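Side-chain contacts in pyruvate kinase (Pseudomonas aeruginosa, PDB 6QXL), which probably catalyses the last step of glycolysis, transferring the phosphate of phosphoenolpyruvate to ADP to give pyruvate and ATP: residues P19-Q24 / Y324-V329; A47-V52 / V63-D68; Y112-K117 / G166-A171; E124-L127 / V132-V135; S349-Q354 / I363-M368. One frame throughout, in Å; residues are numbered along the deposited sequence.

Contact 1, 19-24 with 324-329, closes the outermost loop: it pairs helix 19-28 with helix 325-340 across 299 residues that include most of the eight-stranded barrel. Inside it come contact 2, a short beta-alpha-beta closure at 47-52 and 63-68, and then contact 3, which joins a helix of the inserted beta domain to its return loop. Contact 4, a hairpin of that domain, lies within the loop of contact 3. No two contacts cross. Contact 5 follows in series, in the C-terminal part, about 48 Å from contact 4 between centres. Contacts 1 and 2 touch: Leu51 packs on Pro19 and Leu22, and Leu22 also meets Val52.

Contact 1 of 5, residues P19-Q24 / Y324-V329; sequences PEVLEQ and YPVEAV
Val326 lays its CG2 methyl against the base of the Gln24 side chain, with CG2 3.7 Å from Gln24 CB. The two residues belong to outer helices of a TIM barrel, in which parallel strands form the inner wall and helices pack round them. Helix 19-28 comes after the barrel strand 7-11, and helix 325-340 comes after strand 312-315. Their meeting therefore shows a general feature of closed barrels, where the beginning and end of the chain's circuit become neighbours. The two short helical segments run almost parallel, at 7°, with axes 10.2 Å apart.

The torsion of Val326 decides which methyl does what. CG1 stands anti to the backbone N (chi1 176°), and this leaves CG2 on the side that reaches helix 19-28. One turn earlier on that helix, Val21 supplies a second and looser surface: its CG1 lies 4.3 Å from Val326 CG2 and, at the same distance, faces CG of the Pro325 ring. Contact across the segments is thus mainly apolar, without a hydrogen bond. Leu25 extends the seam against Val326 and Val329, while Leu22 turns off to Leu51 and Leu55 of helix 42-58, so helix 19-28 is packed between two other helices. The other branch of Val326 comes to rest beside the backbone, with CG1 4.1 Å from the carbonyl O of Gln24.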
# COMPACT_ATOMS: atom_id res chain seq x y z
N PRO A 19 14.74 -48.86 17.78
CA PRO A 19 13.98 -48.13 18.79
C PRO A 19 14.76 -47.02 19.48
O PRO A 19 14.16 -46.01 19.84
CB PRO A 19 13.58 -49.21 19.79
CG PRO A 19 13.66 -50.50 19.04
CD PRO A 19 14.72 -50.32 18.02
N GLU A 20 16.07 -47.18 19.65
CA GLU A 20 16.84 -46.15 20.34
C GLU A 20 16.88 -44.85 19.54
O GLU A 20 16.76 -43.76 20.11
CB GLU A 20 18.27 -46.61 20.68
CG GLU A 20 19.08 -45.55 21.45
CD GLU A 20 20.60 -45.62 21.32
OE1 GLU A 20 21.19 -46.37 20.49
OE2 GLU A 20 21.20 -44.85 22.07
N VAL A 21 17.04 -44.96 18.22
CA VAL A 21 17.16 -43.77 17.39
C VAL A 21 15.79 -43.13 17.19
O VAL A 21 15.66 -41.90 17.29
CB VAL A 21 17.84 -44.08 16.05
CG1 VAL A 21 17.84 -42.87 15.13
CG2 VAL A 21 19.27 -44.56 16.30
N LEU A 22 14.77 -43.95 16.92
CA LEU A 22 13.42 -43.42 16.79
C LEU A 22 12.99 -42.68 18.05
O LEU A 22 12.45 -41.58 17.97
CB LEU A 22 12.43 -44.53 16.47
CG LEU A 22 12.58 -45.07 15.04
CD1 LEU A 22 11.70 -46.29 14.84
CD2 LEU A 22 12.24 -44.02 14.00
N GLU A 23 13.26 -43.25 19.22
CA GLU A 23 12.95 -42.52 20.44
C GLU A 23 13.64 -41.15 20.46
O GLU A 23 13.02 -40.15 20.80
CB GLU A 23 13.30 -43.35 21.67
CG GLU A 23 12.83 -42.70 22.99
CD GLU A 23 12.76 -43.66 24.15
OE1 GLU A 23 13.57 -44.58 24.28
OE2 GLU A 23 11.83 -43.49 24.97
N GLN A 24 14.91 -41.11 20.07
CA GLN A 24 15.65 -39.86 20.06
C GLN A 24 15.12 -38.84 19.04
O GLN A 24 15.14 -37.63 19.30
CB GLN A 24 17.12 -40.13 19.80
CG GLN A 24 17.89 -40.62 21.00
CD GLN A 24 19.32 -40.98 20.60
OE1 GLN A 24 19.61 -42.14 20.22
NE2 GLN A 24 20.19 -39.99 20.62
N TYR A 324 24.15 -38.76 11.17
CA TYR A 324 23.72 -37.88 12.26
C TYR A 324 22.23 -37.50 12.15
O TYR A 324 21.86 -36.33 12.17
CB TYR A 324 24.57 -36.61 12.26
CG TYR A 324 26.04 -36.83 12.43
CD1 TYR A 324 26.83 -37.10 11.33
CD2 TYR A 324 26.66 -36.81 13.71
CE1 TYR A 324 28.18 -37.32 11.47
CE2 TYR A 324 28.02 -36.92 13.81
CZ TYR A 324 28.76 -37.23 12.71
OH TYR A 324 30.10 -37.43 12.84
N PRO A 325 21.35 -38.51 12.08
CA PRO A 325 19.93 -38.22 11.95
C PRO A 325 19.33 -37.37 13.08
O PRO A 325 18.53 -36.47 12.83
CB PRO A 325 19.29 -39.60 11.89
CG PRO A 325 20.28 -40.51 12.50
CD PRO A 325 21.61 -39.95 12.13
N VAL A 326 19.74 -37.63 14.30
CA VAL A 326 19.17 -36.88 15.42
C VAL A 326 19.67 -35.44 15.41
O VAL A 326 18.88 -34.50 15.59
CB VAL A 326 19.44 -37.57 16.76
CG1 VAL A 326 18.93 -36.76 17.95
CG2 VAL A 326 18.80 -38.95 16.75
N GLU A 327 20.94 -35.26 15.15
CA GLU A 327 21.53 -33.93 15.13
C GLU A 327 20.94 -33.07 14.00
O GLU A 327 20.76 -31.87 14.16
CB GLU A 327 23.04 -34.00 15.02
CG GLU A 327 23.72 -34.71 16.20
CD GLU A 327 23.83 -36.24 16.12
OE1 GLU A 327 23.18 -36.92 15.28
OE2 GLU A 327 24.62 -36.77 16.91
N ALA A 328 20.60 -33.71 12.87
CA ALA A 328 19.93 -33.02 11.78
C ALA A 328 18.58 -32.46 12.20
O ALA A 328 18.30 -31.28 11.99
CB ALA A 328 19.79 -33.93 10.57
N VAL A 329 17.76 -33.29 12.84
CA VAL A 329 16.46 -32.85 13.31
C VAL A 329 16.62 -31.70 14.31
O VAL A 329 15.95 -30.68 14.21
CB VAL A 329 15.67 -34.01 13.94
CG1 VAL A 329 14.44 -33.49 14.72
CG2 VAL A 329 15.26 -35.01 12.86

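Contact 2 of 5, residues A47-V52 / V63-D68; sequences ARARLV and VALLGD
Val52 of helix 42-58 projects one methyl, CG1, between two side chains of the chain that follows it, and this bump in a hollow is the centre of the contact. One wall of the hollow is Val63, whose CG1 lies 3.8 Å from Val52 CG1. The other is Leu65, with CD2 4.1 Å from the same methyl. The approaches differ: Val52 and Val63 meet nearly perpendicular, whereas Val52 and Leu65 pass alongside, their side chains pointing oppositely.

Leu65 is in turn the larger bump. Its CG sits beside the backbone N, anti to the carbonyl carbon (chi1 -60°), and the forked end spreads over the helix. CD2 serves Val52, while CD1 presses on the small surface of Ala49, one turn before Val52, and reaches both its side chain and its backbone, 3.5 Å from Ala49 CB and 3.8 Å from Ala49 CA. Everything that touches is buried and apolar.

The contact packs the helix of a beta-alpha-beta unit of the TIM barrel, strand 32-36, helix 42-58 and strand 64-68, on the second strand of that unit. Strand 64-68 lies between strands 32-36 and 190-193. Val52 also meets Ile26 of helix 19-28, while Ala49 and Leu65 meet Met186 and Leu188, respectively, in the loop between helix 174-185 and strand 190-193.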
# COMPACT_ATOMS: atom_id res chain seq x y z
N ALA A 47 6.82 -52.35 11.00
CA ALA A 47 7.54 -52.34 12.26
C ALA A 47 7.87 -50.91 12.69
O ALA A 47 7.66 -50.54 13.85
CB ALA A 47 8.80 -53.18 12.17
N ARG A 48 8.36 -50.12 11.74
CA ARG A 48 8.66 -48.72 12.00
C ARG A 48 7.39 -47.93 12.36
O ARG A 48 7.38 -47.16 13.32
CB ARG A 48 9.36 -48.08 10.80
CG ARG A 48 10.79 -48.55 10.60
CD ARG A 48 11.27 -48.16 9.23
NE ARG A 48 12.60 -48.71 8.93
CZ ARG A 48 13.12 -48.80 7.70
NH1 ARG A 48 12.43 -48.36 6.64
NH2 ARG A 48 14.32 -49.31 7.52
N ALA A 49 6.32 -48.15 11.60
CA ALA A 49 5.05 -47.46 11.86
C ALA A 49 4.55 -47.69 13.28
O ALA A 49 4.18 -46.73 13.98
CB ALA A 49 3.99 -47.87 10.85
N ARG A 50 4.59 -48.96 13.71
CA ARG A 50 4.15 -49.32 15.05
C ARG A 50 5.04 -48.66 16.10
O ARG A 50 4.56 -48.17 17.12
CB ARG A 50 4.14 -50.83 15.20
CG ARG A 50 3.66 -51.44 16.49
CD ARG A 50 3.45 -52.95 16.46
NE ARG A 50 2.92 -53.63 15.23
CZ ARG A 50 1.69 -53.47 14.72
NH1 ARG A 50 1.35 -54.10 13.61
NH2 ARG A 50 0.81 -52.66 15.32
N LEU A 51 6.34 -48.62 15.83
CA LEU A 51 7.30 -48.14 16.79
C LEU A 51 7.20 -46.63 16.99
O LEU A 51 7.32 -46.13 18.11
CB LEU A 51 8.71 -48.53 16.32
CG LEU A 51 9.82 -48.91 17.30
CD1 LEU A 51 9.33 -49.81 18.41
CD2 LEU A 51 10.94 -49.61 16.54
N VAL A 52 6.97 -45.89 15.90
CA VAL A 52 6.87 -44.44 16.00
C VAL A 52 5.62 -44.08 16.77
O VAL A 52 5.66 -43.23 17.66
CB VAL A 52 6.90 -43.75 14.62
CG1 VAL A 52 6.68 -42.25 14.75
CG2 VAL A 52 8.10 -44.04 13.83
N VAL A 63 2.62 -37.64 16.23
CA VAL A 63 3.41 -37.74 15.03
C VAL A 63 2.58 -38.42 13.94
O VAL A 63 2.11 -39.53 14.11
CB VAL A 63 4.69 -38.53 15.28
CG1 VAL A 63 5.49 -38.72 13.98
CG2 VAL A 63 5.53 -37.83 16.37
N ALA A 64 2.41 -37.74 12.81
CA ALA A 64 1.72 -38.33 11.68
C ALA A 64 2.65 -39.29 10.95
O ALA A 64 3.87 -39.21 11.09
CB ALA A 64 1.23 -37.25 10.73
N LEU A 65 2.04 -40.17 10.16
CA LEU A 65 2.75 -41.07 9.29
C LEU A 65 2.38 -40.77 7.87
O LEU A 65 1.21 -40.76 7.51
CB LEU A 65 2.43 -42.53 9.61
CG LEU A 65 2.76 -43.05 11.00
CD1 LEU A 65 2.65 -44.60 11.01
CD2 LEU A 65 4.13 -42.62 11.50
N LEU A 66 3.40 -40.55 7.05
CA LEU A 66 3.23 -40.24 5.66
C LEU A 66 3.86 -41.38 4.87
O LEU A 66 5.01 -41.75 5.14
CB LEU A 66 3.91 -38.91 5.33
CG LEU A 66 3.82 -38.45 3.88
CD1 LEU A 66 3.77 -36.94 3.83
CD2 LEU A 66 4.99 -38.93 3.06
N GLY A 67 3.10 -41.91 3.91
CA GLY A 67 3.56 -42.97 3.04
C GLY A 67 3.77 -42.43 1.65
O GLY A 67 2.85 -41.86 1.06
N ASP A 68 4.98 -42.61 1.13
CA ASP A 68 5.39 -42.00 -0.12
C ASP A 68 5.42 -43.07 -1.21
O ASP A 68 6.28 -43.94 -1.19
CB ASP A 68 6.76 -41.30 0.06
CG ASP A 68 7.05 -40.25 -0.99
OD1 ASP A 68 6.78 -40.52 -2.19
OD2 ASP A 68 7.53 -39.13 -0.65

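Contact 3 of 5, residues Y112-K117 / G166-A171; sequences YPDLVK and GLTAPA
The carboxylate of Asp114 is the flat group that meets the other segment, and a methyl sits over one of its faces: CG2 of Thr168 stands above the carboxylate plane at the OD2 end, 3.8 Å from Asp114 OD2. This is a van der Waals contact at the surface and not a hydrogen bond. The threonine torsion accounts for it, since CG2 stands anti to the backbone N (chi1 -66° for OG1) and is the branch that faces the aspartate, while OG1 is 5.5 Å from Asp114 OD2.

The setting is the beta domain that pyruvate kinases insert into their TIM barrel, a lid that in this family closes over the active site. Residues 113-118 form a short helix of that domain, and 166-171 belong to the loop by which the chain leaves strand 159-162 and returns toward helix 174-185. No hydrogen bond joins the two segments, but one residue further on, Asp118, the last of helix 113-118, does bond the loop, its OD2 accepting from Thr168 N. Arg197 NH1 separately binds the carbonyl of Leu167.

Beside the surface pair lies a buried one. Leu115 starts off pointing away from the loop, but its CG is anti to the backbone N (chi1 -177°) and the end of the side chain comes back to meet Leu167. Ile110 packs on Leu115, and Ile74 of strand 74-75 packs on Leu167, whose side chain is about 13 Å from the bound magnesium ion. Between the two leucines a single methyl from each side makes the touch, CD1 of Leu115 with CD1 of Leu167, at 4.1 Å.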
# COMPACT_ATOMS: atom_id res chain seq x y z
N TYR A 112 12.16 -50.44 -19.32
CA TYR A 112 11.21 -49.46 -19.70
C TYR A 112 11.35 -49.09 -21.19
O TYR A 112 12.15 -48.25 -21.58
CB TYR A 112 11.36 -48.22 -18.85
CG TYR A 112 11.24 -48.41 -17.39
CD1 TYR A 112 12.26 -49.03 -16.68
CD2 TYR A 112 10.11 -48.01 -16.70
CE1 TYR A 112 12.15 -49.27 -15.31
CE2 TYR A 112 9.97 -48.23 -15.35
CZ TYR A 112 11.01 -48.81 -14.65
OH TYR A 112 10.87 -49.03 -13.32
N PRO A 113 10.55 -49.77 -22.05
CA PRO A 113 10.71 -49.57 -23.48
C PRO A 113 10.45 -48.14 -23.96
O PRO A 113 11.24 -47.66 -24.80
CB PRO A 113 9.64 -50.49 -24.07
CG PRO A 113 9.43 -51.52 -23.05
CD PRO A 113 9.61 -50.85 -21.75
N ASP A 114 9.41 -47.47 -23.42
CA ASP A 114 9.19 -46.08 -23.82
C ASP A 114 10.29 -45.02 -23.49
O ASP A 114 10.42 -44.11 -24.28
CB ASP A 114 7.94 -45.47 -23.25
CG ASP A 114 6.64 -46.24 -23.60
OD1 ASP A 114 6.49 -46.62 -24.77
OD2 ASP A 114 5.80 -46.43 -22.70
N LEU A 115 11.26 -45.42 -22.67
CA LEU A 115 12.44 -44.55 -22.49
C LEU A 115 13.15 -44.27 -23.83
O LEU A 115 13.47 -43.13 -24.16
CB LEU A 115 13.44 -45.17 -21.55
CG LEU A 115 14.66 -44.28 -21.26
CD1 LEU A 115 14.32 -42.98 -20.52
CD2 LEU A 115 15.67 -44.99 -20.37
N VAL A 116 13.37 -45.31 -24.58
CA VAL A 116 14.08 -45.21 -25.84
C VAL A 116 13.24 -44.55 -26.93
O VAL A 116 13.78 -43.88 -27.82
CB VAL A 116 14.55 -46.62 -26.32
CG1 VAL A 116 15.11 -46.64 -27.73
CG2 VAL A 116 15.55 -47.24 -25.37
N LYS A 117 11.93 -44.72 -26.83
CA LYS A 117 11.01 -44.12 -27.79
C LYS A 117 10.88 -42.62 -27.61
O LYS A 117 10.86 -41.87 -28.58
CB LYS A 117 9.62 -44.78 -27.68
CG LYS A 117 9.68 -46.23 -28.24
CD LYS A 117 8.36 -46.95 -28.43
CE LYS A 117 8.57 -48.47 -28.30
NZ LYS A 117 7.43 -49.30 -28.77
N GLY A 166 9.06 -34.59 -19.84
CA GLY A 166 8.32 -35.00 -21.02
C GLY A 166 8.32 -36.49 -21.36
O GLY A 166 8.02 -36.84 -22.47
N LEU A 167 8.72 -37.32 -20.42
CA LEU A 167 8.72 -38.76 -20.64
C LEU A 167 7.34 -39.32 -20.40
O LEU A 167 6.69 -38.94 -19.45
CB LEU A 167 9.73 -39.46 -19.75
CG LEU A 167 11.17 -39.01 -19.91
CD1 LEU A 167 12.05 -39.91 -19.07
CD2 LEU A 167 11.59 -39.13 -21.39
N THR A 168 6.89 -40.21 -21.24
CA THR A 168 5.69 -40.98 -21.04
C THR A 168 5.80 -41.90 -19.83
O THR A 168 6.85 -42.46 -19.60
CB THR A 168 5.49 -41.86 -22.30
OG1 THR A 168 5.21 -40.98 -23.40
CG2 THR A 168 4.40 -42.93 -22.10
N ALA A 169 4.77 -41.87 -19.01
CA ALA A 169 4.66 -42.89 -17.96
C ALA A 169 3.25 -42.85 -17.39
O ALA A 169 2.65 -41.79 -17.37
CB ALA A 169 5.68 -42.58 -16.86
N PRO A 170 2.75 -43.97 -16.87
CA PRO A 170 1.52 -43.87 -16.05
C PRO A 170 1.80 -43.32 -14.65
O PRO A 170 2.79 -43.59 -14.08
CB PRO A 170 1.02 -45.31 -16.01
CG PRO A 170 2.25 -46.15 -16.19
CD PRO A 170 3.28 -45.34 -16.96
N ALA A 171 0.83 -42.57 -14.11
CA ALA A 171 0.97 -41.96 -12.77
C ALA A 171 1.01 -43.06 -11.69
O ALA A 171 1.87 -43.05 -10.79
CB ALA A 171 -0.14 -41.02 -12.50

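Contact 4 of 5, residues E124-L127 / V132-V135; sequences ELLL and VVMV
Leu125 and Met134 bond to each other twice through their main chains, as do Leu127 and Val132, and these four bonds hold an antiparallel beta hairpin. Leu125 N gives its hydrogen to Met134 O at 2.7 Å, and Met134 N returns one to Leu125 O at 2.9 Å. Nearer the turn, Leu127 N reaches Val132 O at 2.9 Å and Val132 N reaches Leu127 O at 3.2 Å, both nearly straight at 177°. In the non-hydrogen-bonded pairs, Glu124 with Val135 and Leu126 with Val133, the amides turn outward to neighbouring backbone. Alpha hydrogens add weaker contacts, such as Val133 CA to Leu125 O at 3.4 Å.

Side chains divide between two faces. On one, Leu126 and Val133 lie side by side, with Leu126 CG 4.1 Å from Val133 CG2, and the extended Glu124 crosses Val133. The Glu124 carboxylate makes a salt bridge, OE2 to Arg163 NH1. On the other, Leu127 CD1 crosses the extended Met134 and touches its CE at 3.9 Å.

Strand 124-127 bonds through the backbone of Glu124 and Leu126 to Arg163 and Asn161, and strand 132-139 through Val133 to Leu149 and Ile150 and through Val135 to Arg147 of strand 143-148. The face of Leu125, Leu127 and Met134 packs on Phe92 and Phe94 of strand 91-95, with Leu154 of strand 152-155 alongside, inside the domain inserted into the barrel.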
# COMPACT_ATOMS: atom_id res chain seq x y z
N GLU A 124 19.63 -34.70 -22.80
CA GLU A 124 20.52 -34.95 -21.67
C GLU A 124 19.79 -35.79 -20.64
O GLU A 124 18.66 -35.49 -20.29
CB GLU A 124 21.02 -33.63 -21.02
CG GLU A 124 21.77 -32.76 -22.02
CD GLU A 124 22.63 -31.65 -21.48
OE1 GLU A 124 22.99 -30.78 -22.30
OE2 GLU A 124 22.92 -31.58 -20.27
N LEU A 125 20.44 -36.86 -20.18
CA LEU A 125 19.87 -37.77 -19.19
C LEU A 125 20.62 -37.61 -17.89
O LEU A 125 21.84 -37.50 -17.88
CB LEU A 125 19.98 -39.21 -19.67
CG LEU A 125 19.27 -39.54 -20.99
CD1 LEU A 125 19.75 -40.96 -21.45
CD2 LEU A 125 17.76 -39.34 -20.86
N LEU A 126 19.88 -37.59 -16.79
CA LEU A 126 20.44 -37.39 -15.46
C LEU A 126 20.15 -38.63 -14.62
O LEU A 126 19.02 -39.08 -14.52
CB LEU A 126 19.83 -36.16 -14.82
CG LEU A 126 20.39 -34.81 -15.34
CD1 LEU A 126 19.81 -34.31 -16.64
CD2 LEU A 126 20.26 -33.69 -14.39
N LEU A 127 21.21 -39.18 -14.05
CA LEU A 127 21.12 -40.40 -13.26
C LEU A 127 21.54 -40.11 -11.82
O LEU A 127 22.38 -39.24 -11.58
CB LEU A 127 22.02 -41.49 -13.82
CG LEU A 127 21.58 -42.04 -15.18
CD1 LEU A 127 22.38 -41.39 -16.27
CD2 LEU A 127 21.63 -43.59 -15.21
N VAL A 132 25.27 -38.04 -12.16
CA VAL A 132 25.87 -38.39 -13.45
C VAL A 132 24.99 -37.82 -14.55
O VAL A 132 23.77 -37.84 -14.44
CB VAL A 132 25.98 -39.92 -13.58
CG1 VAL A 132 26.38 -40.33 -15.00
CG2 VAL A 132 27.01 -40.45 -12.58
N VAL A 133 25.61 -37.29 -15.59
CA VAL A 133 24.88 -36.68 -16.69
C VAL A 133 25.43 -37.20 -18.01
O VAL A 133 26.65 -37.28 -18.20
CB VAL A 133 24.98 -35.13 -16.69
CG1 VAL A 133 24.20 -34.52 -17.86
CG2 VAL A 133 24.50 -34.57 -15.36
N MET A 134 24.52 -37.55 -18.93
CA MET A 134 24.89 -38.03 -20.24
C MET A 134 24.08 -37.34 -21.32
O MET A 134 22.99 -36.82 -21.05
CB MET A 134 24.65 -39.53 -20.33
CG MET A 134 25.22 -40.29 -19.16
SD MET A 134 25.34 -42.00 -19.62
CE MET A 134 25.63 -42.76 -18.01
N VAL A 135 24.63 -37.33 -22.53
CA VAL A 135 23.92 -36.83 -23.69
C VAL A 135 23.74 -37.97 -24.70
O VAL A 135 24.66 -38.77 -24.91
CB VAL A 135 24.64 -35.61 -24.31
CG1 VAL A 135 26.07 -35.97 -24.75
CG2 VAL A 135 23.82 -35.04 -25.48

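Contact 5 of 5, residues S349-Q354 / I363-M368; sequences SHRLGQ and IALASM
His350 sets its ring beside its own backbone N (chi1 -62°), and from there the imidazole swings toward the helix of Leu365 and Met368. Its CE1 lies 3.5 Å from Met368 O. Arg351, the next residue, reaches out with an extended chain, and NH1 ends 4.2 Å from CD1 of Leu365. Both residues have positive phi, and a type II beta turn starts at Arg351.

A water completes the link. It lies at the edge of the His350 ring, in its plane, 2.9 Å from ND1, and donates a hydrogen to Leu365 O at 2.9 Å. The guanidinium is held from outside the contact by Asn275, at NH2. This loop and helix 359-373, in the C-terminal part of the chain, also border the second subunit: Tyr369 OH of that subunit hydrogen-bonds to His350 O, and the same Tyr369 also packs on Leu365.

The case shows how a loop can be fastened to a helix without a direct hydrogen bond between them. The direct contacts are a CH near a carbonyl and a guanidinium beside a methyl; the water supplies the hydrogen-bonded link from the imidazole to Leu365 O.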
# COMPACT_ATOMS: atom_id res chain seq x y z
N SER A 349 -1.95 -9.63 6.10
CA SER A 349 -2.93 -8.76 5.45
C SER A 349 -4.40 -9.25 5.62
O SER A 349 -5.33 -8.54 5.27
CB SER A 349 -2.61 -8.62 3.96
OG SER A 349 -2.81 -9.87 3.28
N HIS A 350 -4.57 -10.47 6.13
CA HIS A 350 -5.87 -11.02 6.49
C HIS A 350 -6.87 -11.16 5.36
O HIS A 350 -8.09 -11.06 5.56
CB HIS A 350 -6.49 -10.33 7.71
CG HIS A 350 -5.69 -10.48 8.96
ND1 HIS A 350 -5.72 -11.59 9.80
CD2 HIS A 350 -4.75 -9.66 9.47
CE1 HIS A 350 -4.85 -11.42 10.76
NE2 HIS A 350 -4.25 -10.25 10.62
N ARG A 351 -6.34 -11.38 4.15
CA ARG A 351 -7.14 -11.55 2.95
C ARG A 351 -8.13 -10.41 2.70
O ARG A 351 -9.23 -10.63 2.19
CB ARG A 351 -7.82 -12.93 2.98
CG ARG A 351 -6.82 -14.08 3.07
CD ARG A 351 -7.50 -15.43 3.09
NE ARG A 351 -6.56 -16.54 2.85
CZ ARG A 351 -6.89 -17.82 2.80
NH1 ARG A 351 -8.16 -18.20 3.00
NH2 ARG A 351 -5.97 -18.74 2.54
N LEU A 352 -7.71 -9.18 3.06
CA LEU A 352 -8.53 -7.98 2.83
C LEU A 352 -8.91 -7.84 1.37
O LEU A 352 -8.11 -8.11 0.47
CB LEU A 352 -7.82 -6.70 3.28
CG LEU A 352 -8.37 -6.03 4.54
CD1 LEU A 352 -8.37 -6.92 5.78
CD2 LEU A 352 -7.52 -4.80 4.83
N GLY A 353 -10.17 -7.45 1.15
CA GLY A 353 -10.71 -7.29 -0.20
C GLY A 353 -11.22 -8.57 -0.84
O GLY A 353 -11.85 -8.49 -1.87
N GLN A 354 -10.95 -9.74 -0.25
CA GLN A 354 -11.33 -11.00 -0.87
C GLN A 354 -12.75 -11.42 -0.48
O GLN A 354 -13.37 -10.81 0.38
CB GLN A 354 -10.31 -12.09 -0.54
CG GLN A 354 -8.95 -11.84 -1.19
CD GLN A 354 -7.93 -12.88 -0.79
OE1 GLN A 354 -8.25 -14.06 -0.61
NE2 GLN A 354 -6.69 -12.44 -0.60
N ILE A 363 -15.32 -18.01 10.30
CA ILE A 363 -15.00 -17.98 11.72
C ILE A 363 -13.51 -18.18 11.92
O ILE A 363 -12.90 -17.56 12.81
CB ILE A 363 -15.77 -19.07 12.51
CG1 ILE A 363 -17.29 -18.86 12.42
CG2 ILE A 363 -15.35 -19.09 13.97
CD1 ILE A 363 -17.78 -17.70 13.26
N ALA A 364 -12.90 -19.06 11.12
CA ALA A 364 -11.46 -19.24 11.21
C ALA A 364 -10.73 -17.93 10.91
O ALA A 364 -9.91 -17.46 11.72
CB ALA A 364 -10.99 -20.33 10.26
N LEU A 365 -11.08 -17.32 9.78
CA LEU A 365 -10.43 -16.06 9.40
C LEU A 365 -10.68 -14.97 10.43
O LEU A 365 -9.76 -14.23 10.78
CB LEU A 365 -10.87 -15.63 8.02
CG LEU A 365 -10.42 -16.64 6.96
CD1 LEU A 365 -10.92 -16.31 5.59
CD2 LEU A 365 -8.89 -16.79 6.94
N ALA A 366 -11.90 -14.91 10.95
CA ALA A 366 -12.24 -13.89 11.93
C ALA A 366 -11.45 -14.05 13.22
O ALA A 366 -11.12 -13.06 13.87
CB ALA A 366 -13.73 -13.92 12.21
N SER A 367 -11.13 -15.29 13.57
CA SER A 367 -10.35 -15.56 14.77
C SER A 367 -8.91 -15.14 14.59
O SER A 367 -8.31 -14.56 15.51
CB SER A 367 -10.41 -17.05 15.13
OG SER A 367 -11.74 -17.50 15.26
N MET A 368 -8.34 -15.43 13.43
CA MET A 368 -6.95 -15.00 13.18
C MET A 368 -6.85 -13.49 13.17
O MET A 368 -5.93 -12.93 13.78
CB MET A 368 -6.42 -15.60 11.90
CG MET A 368 -6.35 -17.12 11.95
SD MET A 368 -5.60 -17.80 13.44
CE MET A 368 -3.88 -17.37 13.19
O HOH W 1 -7.92 -13.26 8.81